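(S)-ureidoglycine aminohydrolase cupin domain-containing protein (PDB 3MYX) is of unknown function but, as a cupin protein, may be related to the enzymes that release ammonia from (S)-ureidoglycine. Local coordinates at residues E61-T66 with V101-Q106; E188-N191 with R196-L199; T39-E44 with F216-A221; P26-D31 with A115-S120. All coordinates share one frame; numbering follows the deposited sequence.

In the fold
Read from the N terminus, the chain first meets residues 26-31, whose partner is 115-120; interaction 4 thereby closes a loop over the first cupin half. Before that loop ends, 39-44 begins interaction 3, completed only at 216-221, so interactions 3 and 4 cross. Interaction 1, 61-66 with 101-106, is a shorter loop lying within both. Interaction 2, 188-191 with 196-199, follows later and falls inside the span of interaction 3 alone. Interactions 1 and 4 join parts of the first half and touch each other; interaction 2 spans the two sheets of the second, and interaction 3 ties the halves together, sharing with interaction 2 the sheet of strands 188-192 and 214-217.

Interaction 1: residues E61-T66 with V101-Q106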
loop_
_atom_site.group_PDB
_atom_site.type_symbol
_atom_site.label_atom_id
_atom_site.label_comp_id
_atom_site.label_asym_id
_atom_site.label_seq_id
_atom_site.Cartn_x
_atom_site.Cartn_y
_atom_site.Cartn_z
ATOM N N GLU A 61 -13.017 -3.052 18.574
ATOM C CA GLU A 61 -12.721 -4.165 19.476
ATOM C C GLU A 61 -11.902 -5.269 18.801
ATOM O O GLU A 61 -11.013 -5.826 19.426
ATOM C CB GLU A 61 -14.008 -4.730 20.091
ATOM C CG GLU A 61 -13.824 -5.967 20.983
ATOM C CD GLU A 61 -12.713 -5.828 22.013
ATOM O OE1 GLU A 61 -12.473 -4.691 22.480
ATOM O OE2 GLU A 61 -12.086 -6.863 22.349
ATOM N N ALA A 62 -12.197 -5.575 17.533
ATOM C CA ALA A 62 -11.459 -6.599 16.779
ATOM C C ALA A 62 -11.413 -6.135 15.338
ATOM O O ALA A 62 -12.396 -6.232 14.616
ATOM C CB ALA A 62 -12.139 -7.957 16.903
ATOM N N TYR A 63 -10.266 -5.628 14.893
ATOM C CA TYR A 63 -10.207 -5.022 13.576
ATOM C C TYR A 63 -10.569 -6.071 12.526
ATOM O O TYR A 63 -10.071 -7.190 12.583
ATOM C CB TYR A 63 -8.821 -4.403 13.306
ATOM C CG TYR A 63 -8.917 -3.304 12.285
ATOM C CD1 TYR A 63 -9.432 -2.054 12.631
ATOM C CD2 TYR A 63 -8.583 -3.524 10.954
ATOM C CE1 TYR A 63 -9.590 -1.059 11.680
ATOM C CE2 TYR A 63 -8.756 -2.521 9.992
ATOM C CZ TYR A 63 -9.253 -1.286 10.365
ATOM O OH TYR A 63 -9.450 -0.265 9.466
ATOM N N PRO A 64 -11.456 -5.733 11.578
ATOM C CA PRO A 64 -12.051 -6.785 10.756
ATOM C C PRO A 64 -11.187 -7.229 9.580
ATOM O O PRO A 64 -11.499 -8.233 8.945
ATOM C CB PRO A 64 -13.322 -6.129 10.237
ATOM C CG PRO A 64 -12.997 -4.678 10.210
ATOM C CD PRO A 64 -12.188 -4.464 11.435
ATOM N N TYR A 65 -10.148 -6.458 9.273
ATOM C CA TYR A 65 -9.310 -6.672 8.113
ATOM C C TYR A 65 -7.852 -6.742 8.547
ATOM O O TYR A 65 -7.508 -6.323 9.646
ATOM C CB TYR A 65 -9.446 -5.489 7.156
ATOM C CG TYR A 65 -10.855 -5.001 6.853
ATOM C CD1 TYR A 65 -11.920 -5.888 6.707
ATOM C CD2 TYR A 65 -11.107 -3.651 6.654
ATOM C CE1 TYR A 65 -13.203 -5.437 6.405
ATOM C CE2 TYR A 65 -12.374 -3.204 6.348
ATOM C CZ TYR A 65 -13.407 -4.099 6.204
ATOM O OH TYR A 65 -14.656 -3.622 5.908
ATOM N N THR A 66 -6.983 -7.214 7.657
ATOM C CA THR A 66 -5.562 -6.852 7.737
ATOM C C THR A 66 -5.430 -5.581 6.925
ATOM O O THR A 66 -5.805 -5.558 5.777
ATOM C CB THR A 66 -4.648 -7.926 7.168
ATOM O OG1 THR A 66 -4.917 -9.160 7.843
ATOM C CG2 THR A 66 -3.191 -7.530 7.331
ATOM N N VAL A 101 -7.914 -2.084 18.634
ATOM C CA VAL A 101 -7.132 -0.914 18.241
ATOM C C VAL A 101 -7.948 0.363 18.335
ATOM O O VAL A 101 -9.130 0.400 17.960
ATOM C CB VAL A 101 -6.533 -1.091 16.814
ATOM C CG1 VAL A 101 -7.631 -1.225 15.766
ATOM C CG2 VAL A 101 -5.569 0.047 16.472
ATOM N N ARG A 102 -7.291 1.406 18.819
ATOM C CA ARG A 102 -7.823 2.758 18.764
ATOM C C ARG A 102 -7.014 3.511 17.722
ATOM O O ARG A 102 -5.772 3.486 17.736
ATOM C CB ARG A 102 -7.757 3.446 20.130
ATOM C CG ARG A 102 -8.291 4.870 20.144
ATOM C CD ARG A 102 -8.368 5.327 21.581
ATOM N NE ARG A 102 -8.808 6.704 21.763
ATOM C CZ ARG A 102 -10.077 7.111 21.778
ATOM N NH1 ARG A 102 -11.084 6.267 21.571
ATOM N NH2 ARG A 102 -10.339 8.387 21.976
ATOM N N ILE A 103 -7.732 4.142 16.798
ATOM C CA ILE A 103 -7.164 4.906 15.703
ATOM C C ILE A 103 -7.490 6.361 15.983
ATOM O O ILE A 103 -8.642 6.757 15.911
ATOM C CB ILE A 103 -7.768 4.445 14.355
ATOM C CG1 ILE A 103 -7.561 2.926 14.166
ATOM C CG2 ILE A 103 -7.202 5.258 13.185
ATOM C CD1 ILE A 103 -8.230 2.308 12.939
ATOM N N ASP A 104 -6.468 7.129 16.336
ATOM C CA ASP A 104 -6.643 8.497 16.816
ATOM C C ASP A 104 -5.971 9.438 15.808
ATOM O O ASP A 104 -4.755 9.596 15.824
ATOM C CB ASP A 104 -6.058 8.638 18.225
ATOM C CG ASP A 104 -6.286 9.995 18.842
ATOM O OD1 ASP A 104 -6.832 10.888 18.170
ATOM O OD2 ASP A 104 -5.879 10.123 20.008
ATOM N N ALA A 105 -6.772 10.069 14.950
ATOM C CA ALA A 105 -6.297 10.948 13.889
ATOM C C ALA A 105 -6.386 12.401 14.323
ATOM O O ALA A 105 -7.387 12.845 14.864
ATOM C CB ALA A 105 -7.120 10.753 12.616
ATOM N N GLN A 106 -5.343 13.156 14.010
ATOM C CA GLN A 106 -5.423 14.595 14.140
ATOM C C GLN A 106 -6.414 15.118 13.100
ATOM O O GLN A 106 -6.639 14.486 12.074
ATOM C CB GLN A 106 -4.042 15.220 13.968
ATOM C CG GLN A 106 -3.137 14.931 15.157
ATOM C CD GLN A 106 -3.742 15.398 16.466
ATOM O OE1 GLN A 106 -4.041 14.594 17.351
ATOM N NE2 GLN A 106 -3.945 16.706 16.589
#
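Y63 turns its ring away from its own backbone N (chi1 -155°, CG anti to N), toward V101 and I103, while the extended outer bond of I103 (chi2 174°) carries CD1 out to meet it. This is packing inside a cupin beta-barrel: the loop leading into strand 66-71 lays an aromatic ring against strand 101-105, which belongs to the other of the two sheets. One flank of the ring does the touching. CD1 of Y63 lies 3.7 Å from CG1 of V101, and one atom further along CE1 of Y63 lies 3.8 Å from CD1 of I103. Both methyl groups approach obliquely, and the isoleucine side chain runs at about a right angle to that of the tyrosine. V101 and I103 are two residues apart on one strand, so their side chains fall on the same side of it and receive neighbouring atoms of the ring. Branched aliphatic residues suit this place because they are apolar and stiff, and I95 of strand 92-95 packs on both Y63 and I103. Tyrosine suits its own place by being apolar along the flank and polar at the end: its OH hydrogen bonds with E67, which occupies the position expected for the conserved glutamate of cupin motif 1. P64 packs on both tyrosine rings of the loop: its CD sits 3.6 Å above the plane of the Y63 ring, toward the rim, and its CG rests 3.7 Å above the centre of the Y65 ring. The backbone O of Y65 lies at the edge of the Y63 ring, in its plane.

Interaction 2: residues E188-N191 with R196-L199; sequences ELMN and RVVL
M190, a selenomethionine, reaches from strand 188-192 to V197 and L199 of strand 197-201 across the interior of the second cupin barrel. The two strands follow one another in the chain but belong to different sheets; at the level of M190 and V197 their CA atoms are 10.8 Å apart, so side chains alone bridge the gap. The contact between them is wholly apolar. In the conformer described here, the methyl CE of M190 is 4.2 Å from CG1 of V197 and 4.4 Å from CD1 of L199, loose van der Waals distances. A long unbranched residue suits the span, and the extended middle bond (chi2 -179°) makes the most of its length. V197 and L199, two residues apart, lie on the same side of their strand and both face inward; W225 of strand 222-227 packs against all three residues. Backbone hydrogen bonds go to other strands, M190 pairing with V215 and V197 with V209. Charged groups are found on the neighbouring E188, whose buried carboxylate is satisfied by a salt bridge to K233 and a hydrogen bond to H184. At the meeting point, the two methyl carbons that CE touches, V197 CG1 and L199 CD1, are 5.0 Å from each other.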
loop_
_atom_site.group_PDB
_atom_site.type_symbol
_atom_site.label_atom_id
_atom_site.label_comp_id
_atom_site.label_asym_id
_atom_site.label_seq_id
_atom_site.Cartn_x
_atom_site.Cartn_y
_atom_site.Cartn_z
ATOM N N GLU A 188 -0.604 -5.028 -5.726
ATOM C CA GLU A 188 0.512 -4.298 -5.104
ATOM C C GLU A 188 0.198 -2.842 -4.802
ATOM O O GLU A 188 -0.111 -2.074 -5.717
ATOM C CB GLU A 188 1.751 -4.362 -6.005
ATOM C CG GLU A 188 2.944 -3.631 -5.422
ATOM C CD GLU A 188 4.239 -3.867 -6.159
ATOM O OE1 GLU A 188 4.232 -4.472 -7.254
ATOM O OE2 GLU A 188 5.285 -3.432 -5.617
ATOM N N LEU A 189 0.330 -2.451 -3.539
ATOM C CA LEU A 189 0.410 -1.052 -3.160
ATOM C C LEU A 189 1.877 -0.700 -3.039
ATOM O O LEU A 189 2.648 -1.460 -2.466
ATOM C CB LEU A 189 -0.299 -0.780 -1.819
ATOM C CG LEU A 189 -0.266 0.686 -1.359
ATOM C CD1 LEU A 189 -1.508 1.056 -0.557
ATOM C CD2 LEU A 189 0.994 1.008 -0.557
HETATM N N MSE A 190 2.253 0.446 -3.600
HETATM C CA MSE A 190 3.603 0.992 -3.470
HETATM C C MSE A 190 3.530 2.442 -3.019
HETATM O O MSE A 190 2.727 3.201 -3.554
HETATM C CB MSE A 190 4.342 1.009 -4.810
HETATM C CG MSE A 190 4.297 -0.257 -5.612
HETATM SE SE MSE A 190 5.310 -0.124 -7.270
HETATM C CE MSE A 190 4.984 1.771 -7.603
ATOM N N ASN A 191 4.397 2.827 -2.100
ATOM C CA ASN A 191 4.587 4.219 -1.746
ATOM C C ASN A 191 6.071 4.481 -1.853
ATOM O O ASN A 191 6.871 3.756 -1.258
ATOM C CB ASN A 191 4.055 4.516 -0.340
ATOM C CG ASN A 191 4.497 5.870 0.178
ATOM O OD1 ASN A 191 5.562 5.988 0.775
ATOM N ND2 ASN A 191 3.674 6.895 -0.054
ATOM N N ARG A 196 11.772 7.526 -8.404
ATOM C CA ARG A 196 10.599 7.696 -9.242
ATOM C C ARG A 196 10.524 6.571 -10.264
ATOM O O ARG A 196 11.549 6.006 -10.640
ATOM C CB ARG A 196 10.648 9.051 -9.936
ATOM C CG ARG A 196 11.853 9.322 -10.753
ATOM C CD ARG A 196 11.721 10.712 -11.372
ATOM N NE ARG A 196 10.509 10.825 -12.168
ATOM N N VAL A 197 9.316 6.259 -10.719
ATOM C CA VAL A 197 9.123 5.218 -11.702
ATOM C C VAL A 197 8.036 5.639 -12.665
ATOM O O VAL A 197 7.073 6.306 -12.268
ATOM C CB VAL A 197 8.793 3.850 -11.034
ATOM C CG1 VAL A 197 7.539 3.922 -10.213
ATOM C CG2 VAL A 197 8.711 2.703 -12.072
ATOM N N VAL A 198 8.208 5.252 -13.929
ATOM C CA VAL A 198 7.178 5.434 -14.940
ATOM C C VAL A 198 6.483 4.099 -15.194
ATOM O O VAL A 198 7.125 3.087 -15.523
ATOM C CB VAL A 198 7.758 5.979 -16.252
ATOM C CG1 VAL A 198 6.671 6.045 -17.322
ATOM C CG2 VAL A 198 8.378 7.340 -16.007
ATOM N N LEU A 199 5.177 4.098 -14.987
ATOM C CA LEU A 199 4.321 2.956 -15.264
ATOM C C LEU A 199 3.537 3.272 -16.544
ATOM O O LEU A 199 2.730 4.211 -16.583
ATOM C CB LEU A 199 3.406 2.656 -14.067
ATOM C CG LEU A 199 4.106 2.393 -12.729
ATOM C CD1 LEU A 199 3.086 2.145 -11.606
ATOM C CD2 LEU A 199 5.102 1.219 -12.823
#

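Interaction 3: residues T39-E44 with F216-A221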
loop_
_atom_site.group_PDB
_atom_site.type_symbol
_atom_site.label_atom_id
_atom_site.label_comp_id
_atom_site.label_asym_id
_atom_site.label_seq_id
_atom_site.Cartn_x
_atom_site.Cartn_y
_atom_site.Cartn_z
ATOM N N THR A 39 -12.735 4.297 -1.405
ATOM C CA THR A 39 -12.174 3.085 -1.991
ATOM C C THR A 39 -11.990 3.238 -3.491
ATOM O O THR A 39 -12.937 3.569 -4.203
ATOM C CB THR A 39 -13.085 1.897 -1.664
ATOM O OG1 THR A 39 -13.148 1.765 -0.236
ATOM C CG2 THR A 39 -12.564 0.624 -2.277
ATOM N N ALA A 40 -10.764 3.022 -3.958
ATOM C CA ALA A 40 -10.442 3.091 -5.377
ATOM C C ALA A 40 -10.582 1.751 -6.082
ATOM O O ALA A 40 -10.763 1.707 -7.298
ATOM C CB ALA A 40 -9.042 3.615 -5.550
ATOM N N PHE A 41 -10.470 0.661 -5.322
ATOM C CA PHE A 41 -10.465 -0.668 -5.875
ATOM C C PHE A 41 -10.897 -1.655 -4.810
ATOM O O PHE A 41 -10.432 -1.594 -3.674
ATOM C CB PHE A 41 -9.045 -1.028 -6.316
ATOM C CG PHE A 41 -8.909 -2.439 -6.823
ATOM C CD1 PHE A 41 -8.571 -3.481 -5.960
ATOM C CD2 PHE A 41 -9.132 -2.728 -8.146
ATOM C CE1 PHE A 41 -8.453 -4.777 -6.428
ATOM C CE2 PHE A 41 -9.019 -4.028 -8.609
ATOM C CZ PHE A 41 -8.669 -5.036 -7.754
ATOM N N VAL A 42 -11.762 -2.588 -5.193
ATOM C CA VAL A 42 -11.985 -3.777 -4.401
ATOM C C VAL A 42 -12.265 -4.918 -5.360
ATOM O O VAL A 42 -13.054 -4.777 -6.301
ATOM C CB VAL A 42 -13.112 -3.597 -3.328
ATOM C CG1 VAL A 42 -14.415 -3.110 -3.956
ATOM C CG2 VAL A 42 -13.341 -4.899 -2.545
ATOM N N ASP A 43 -11.578 -6.024 -5.142
ATOM C CA ASP A 43 -11.849 -7.162 -6.021
ATOM C C ASP A 43 -12.735 -8.153 -5.341
ATOM O O ASP A 43 -13.088 -8.046 -4.156
ATOM C CB ASP A 43 -10.603 -7.834 -6.604
ATOM C CG ASP A 43 -9.841 -8.662 -5.602
ATOM O OD1 ASP A 43 -10.195 -8.669 -4.405
ATOM O OD2 ASP A 43 -8.895 -9.350 -6.045
ATOM N N GLU A 44 -13.177 -9.110 -6.137
ATOM C CA GLU A 44 -14.196 -10.031 -5.680
ATOM C C GLU A 44 -13.727 -10.801 -4.455
ATOM O O GLU A 44 -14.544 -11.075 -3.592
ATOM C CB GLU A 44 -14.647 -10.976 -6.808
ATOM C CG GLU A 44 -15.638 -10.344 -7.782
ATOM N N PHE A 216 -1.545 2.002 -6.553
ATOM C CA PHE A 216 -2.033 0.636 -6.416
ATOM C C PHE A 216 -2.101 -0.002 -7.790
ATOM O O PHE A 216 -2.680 0.571 -8.719
ATOM C CB PHE A 216 -3.400 0.572 -5.732
ATOM C CG PHE A 216 -3.923 -0.835 -5.574
ATOM C CD1 PHE A 216 -3.429 -1.671 -4.582
ATOM C CD2 PHE A 216 -4.868 -1.339 -6.455
ATOM C CE1 PHE A 216 -3.883 -2.967 -4.475
ATOM C CE2 PHE A 216 -5.335 -2.621 -6.328
ATOM C CZ PHE A 216 -4.845 -3.433 -5.366
ATOM N N VAL A 217 -1.486 -1.175 -7.919
ATOM C CA VAL A 217 -1.533 -1.950 -9.150
ATOM C C VAL A 217 -2.341 -3.221 -8.891
ATOM O O VAL A 217 -1.926 -4.095 -8.138
ATOM C CB VAL A 217 -0.125 -2.318 -9.657
ATOM C CG1 VAL A 217 -0.238 -3.033 -11.005
ATOM C CG2 VAL A 217 0.755 -1.069 -9.786
ATOM N N ALA A 218 -3.524 -3.309 -9.476
ATOM C CA ALA A 218 -4.364 -4.476 -9.290
ATOM C C ALA A 218 -3.776 -5.695 -9.979
ATOM O O ALA A 218 -3.148 -5.593 -11.038
ATOM C CB ALA A 218 -5.780 -4.200 -9.839
ATOM N N GLN A 219 -3.988 -6.857 -9.384
ATOM C CA GLN A 219 -3.634 -8.111 -10.028
ATOM C C GLN A 219 -4.276 -8.156 -11.416
ATOM O O GLN A 219 -5.482 -7.899 -11.563
ATOM C CB GLN A 219 -4.109 -9.289 -9.178
ATOM C CG GLN A 219 -3.695 -10.654 -9.707
ATOM C CD GLN A 219 -4.125 -11.787 -8.791
ATOM O OE1 GLN A 219 -5.246 -11.795 -8.277
ATOM N NE2 GLN A 219 -3.232 -12.750 -8.582
ATOM N N GLY A 220 -3.468 -8.478 -12.419
ATOM C CA GLY A 220 -3.928 -8.539 -13.802
ATOM C C GLY A 220 -3.784 -7.240 -14.567
ATOM O O GLY A 220 -3.944 -7.230 -15.785
ATOM N N ALA A 221 -3.489 -6.134 -13.890
ATOM C CA ALA A 221 -3.367 -4.848 -14.581
ATOM C C ALA A 221 -2.131 -4.858 -15.476
ATOM O O ALA A 221 -1.023 -5.108 -14.988
ATOM C CB ALA A 221 -3.278 -3.701 -13.595
HETATM O O HOH W 1 -7.978 -10.338 -8.847
#
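F41 and F216 meet at the seam between the two halves of what appears to be a bicupin, one residue from each. Both side chains are extended from their strands, with CG anti to the backbone N (chi1 176° in F41), and they cross at about a right angle. Their rings form an oblique pair, centroids 5.0 Å apart and planes inclined at 39°. One corner of F216 does most of the touching: its CE2 stands 3.3 Å above the plane of the F41 ring, toward the rim, and is 3.4 Å from CD1 of F41. At the ring's far flank, CE2 of F41 lies 3.5 Å from CB of A218, where a small residue leaves room for the phenyl group. L8 and L10 of strand 7-11 pack on F41 and F216 respectively, extending the apolar seam. A classic beta bulge, in which A40 and F41 both face A49, marks the corner the chain turns at A40, just before F41. A218 starts a type II turn to A221, with G220 taking the positive phi (91°) that glycine tolerates easily. Beyond the rings, in the conformers described, a water donates to both sides: it is 3.1 Å from OD2 of D43 and 3.1 Å from OE1 of Q219.

Interaction 4: residues P26-D31 with A115-S120; sequences PIDAHD and ASTQAS
D28 sends its carboxylate toward T117, and between them the loop 26-31 meets the end of strand 109-116 at the surface of the first cupin half. From CB the side chain turns so that CG lies between the backbone N and the carbonyl carbon (chi1 63°), which brings OD1 back over its own turn. There OD1 accepts the backbone N of H30 at 2.9 Å, an Asx turn, within a type I turn from D28 to D31; Y65 OH is its second partner. The other oxygen, OD2, faces the strand end. OD2 of D28 lies 4.1 Å from CB of T117 and accepts from two waters, 2.8 Å and 2.6 Å from it. The first also donates to OG1 of T117, the second to the backbone O of T117, so the two segments are joined through water instead of by a direct bond. OG1 of T117 hydrogen bonds to the backbone O of G46, while its methyl CG2 turns to CG2 of I27, 4.1 Å away. Threonine thus serves both a wet side and an apolar one. With two hydrogen-bonding partners on each oxygen, the carboxylate of D28 is probably ionised, an acceptor that organises water and turn alike.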
loop_
_atom_site.group_PDB
_atom_site.type_symbol
_atom_site.label_atom_id
_atom_site.label_comp_id
_atom_site.label_asym_id
_atom_site.label_seq_id
_atom_site.Cartn_x
_atom_site.Cartn_y
_atom_site.Cartn_z
ATOM N N PRO A 26 -18.549 2.562 3.748
ATOM C CA PRO A 26 -17.901 1.361 4.252
ATOM C C PRO A 26 -17.651 0.361 3.137
ATOM O O PRO A 26 -18.473 0.212 2.238
ATOM C CB PRO A 26 -18.929 0.811 5.257
ATOM C CG PRO A 26 -20.268 1.324 4.754
ATOM C CD PRO A 26 -19.943 2.693 4.209
ATOM N N ILE A 27 -16.545 -0.360 3.218
ATOM C CA ILE A 27 -16.236 -1.373 2.213
ATOM C C ILE A 27 -17.281 -2.497 2.282
ATOM O O ILE A 27 -17.727 -3.042 1.264
ATOM C CB ILE A 27 -14.795 -1.936 2.380
ATOM C CG1 ILE A 27 -13.738 -0.832 2.168
ATOM C CG2 ILE A 27 -14.575 -3.130 1.415
ATOM C CD1 ILE A 27 -12.347 -1.205 2.704
ATOM N N ASP A 28 -17.626 -2.864 3.512
ATOM C CA ASP A 28 -18.629 -3.890 3.777
ATOM C C ASP A 28 -19.227 -3.616 5.154
ATOM O O ASP A 28 -18.900 -2.595 5.781
ATOM C CB ASP A 28 -18.047 -5.305 3.617
ATOM C CG ASP A 28 -16.932 -5.623 4.605
ATOM O OD1 ASP A 28 -16.920 -5.050 5.717
ATOM O OD2 ASP A 28 -16.089 -6.488 4.254
ATOM N N ALA A 29 -20.106 -4.489 5.625
ATOM C CA ALA A 29 -20.833 -4.225 6.853
ATOM C C ALA A 29 -19.967 -4.314 8.103
ATOM O O ALA A 29 -20.452 -4.007 9.178
ATOM C CB ALA A 29 -22.036 -5.173 6.975
ATOM N N HIS A 30 -18.705 -4.725 7.957
ATOM C CA HIS A 30 -17.761 -4.750 9.071
ATOM C C HIS A 30 -16.841 -3.535 9.153
ATOM O O HIS A 30 -16.118 -3.385 10.142
ATOM C CB HIS A 30 -16.879 -6.001 8.997
ATOM C CG HIS A 30 -17.643 -7.270 9.094
ATOM N ND1 HIS A 30 -17.893 -7.890 10.293
ATOM C CD2 HIS A 30 -18.210 -8.045 8.146
ATOM C CE1 HIS A 30 -18.592 -8.992 10.076
ATOM N NE2 HIS A 30 -18.786 -9.115 8.781
ATOM N N ASP A 31 -16.838 -2.677 8.142
ATOM C CA ASP A 31 -15.848 -1.585 8.083
ATOM C C ASP A 31 -16.125 -0.603 9.222
ATOM O O ASP A 31 -17.237 -0.099 9.351
ATOM C CB ASP A 31 -15.979 -0.857 6.743
ATOM C CG ASP A 31 -14.784 -0.003 6.394
ATOM O OD1 ASP A 31 -13.964 0.314 7.291
ATOM O OD2 ASP A 31 -14.684 0.377 5.203
ATOM N N ALA A 115 -6.138 -3.102 2.211
ATOM C CA ALA A 115 -6.730 -4.015 3.173
ATOM C C ALA A 115 -7.044 -5.342 2.529
ATOM O O ALA A 115 -7.545 -5.382 1.407
ATOM C CB ALA A 115 -8.019 -3.412 3.742
ATOM N N SER A 116 -6.796 -6.415 3.274
ATOM C CA SER A 116 -7.376 -7.713 2.966
ATOM C C SER A 116 -8.641 -7.826 3.795
ATOM O O SER A 116 -8.589 -7.966 5.016
ATOM C CB SER A 116 -6.425 -8.837 3.325
ATOM O OG SER A 116 -7.038 -10.106 3.133
ATOM N N THR A 117 -9.790 -7.757 3.125
ATOM C CA THR A 117 -11.062 -7.820 3.815
ATOM C C THR A 117 -11.585 -9.246 3.979
ATOM O O THR A 117 -12.503 -9.464 4.754
ATOM C CB THR A 117 -12.141 -6.882 3.205
ATOM O OG1 THR A 117 -12.578 -7.385 1.939
ATOM C CG2 THR A 117 -11.646 -5.432 3.075
ATOM N N GLN A 118 -10.985 -10.204 3.265
ATOM C CA GLN A 118 -11.301 -11.630 3.416
ATOM C C GLN A 118 -10.183 -12.313 4.198
ATOM O O GLN A 118 -9.012 -12.103 3.912
ATOM C CB GLN A 118 -11.409 -12.282 2.033
ATOM C CG GLN A 118 -11.708 -13.794 2.082
ATOM C CD GLN A 118 -13.005 -14.107 2.781
ATOM O OE1 GLN A 118 -14.060 -13.588 2.398
ATOM N NE2 GLN A 118 -12.955 -14.973 3.803
ATOM N N ALA A 119 -10.547 -13.118 5.182
ATOM C CA ALA A 119 -9.570 -13.925 5.902
ATOM C C ALA A 119 -9.287 -15.209 5.144
ATOM O O ALA A 119 -10.226 -15.866 4.668
ATOM C CB ALA A 119 -10.077 -14.255 7.305
ATOM N N SER A 120 -8.014 -15.584 5.047
ATOM C CA SER A 120 -7.627 -16.868 4.442
ATOM C C SER A 120 -6.730 -17.729 5.333
ATOM O O SER A 120 -6.086 -18.688 4.882
ATOM C CB SER A 120 -6.955 -16.616 3.097
ATOM O OG SER A 120 -5.690 -16.041 3.276
HETATM O O HOH W 2 -15.307 -6.758 1.605
HETATM O O HOH W 3 -15.131 -8.697 5.204
#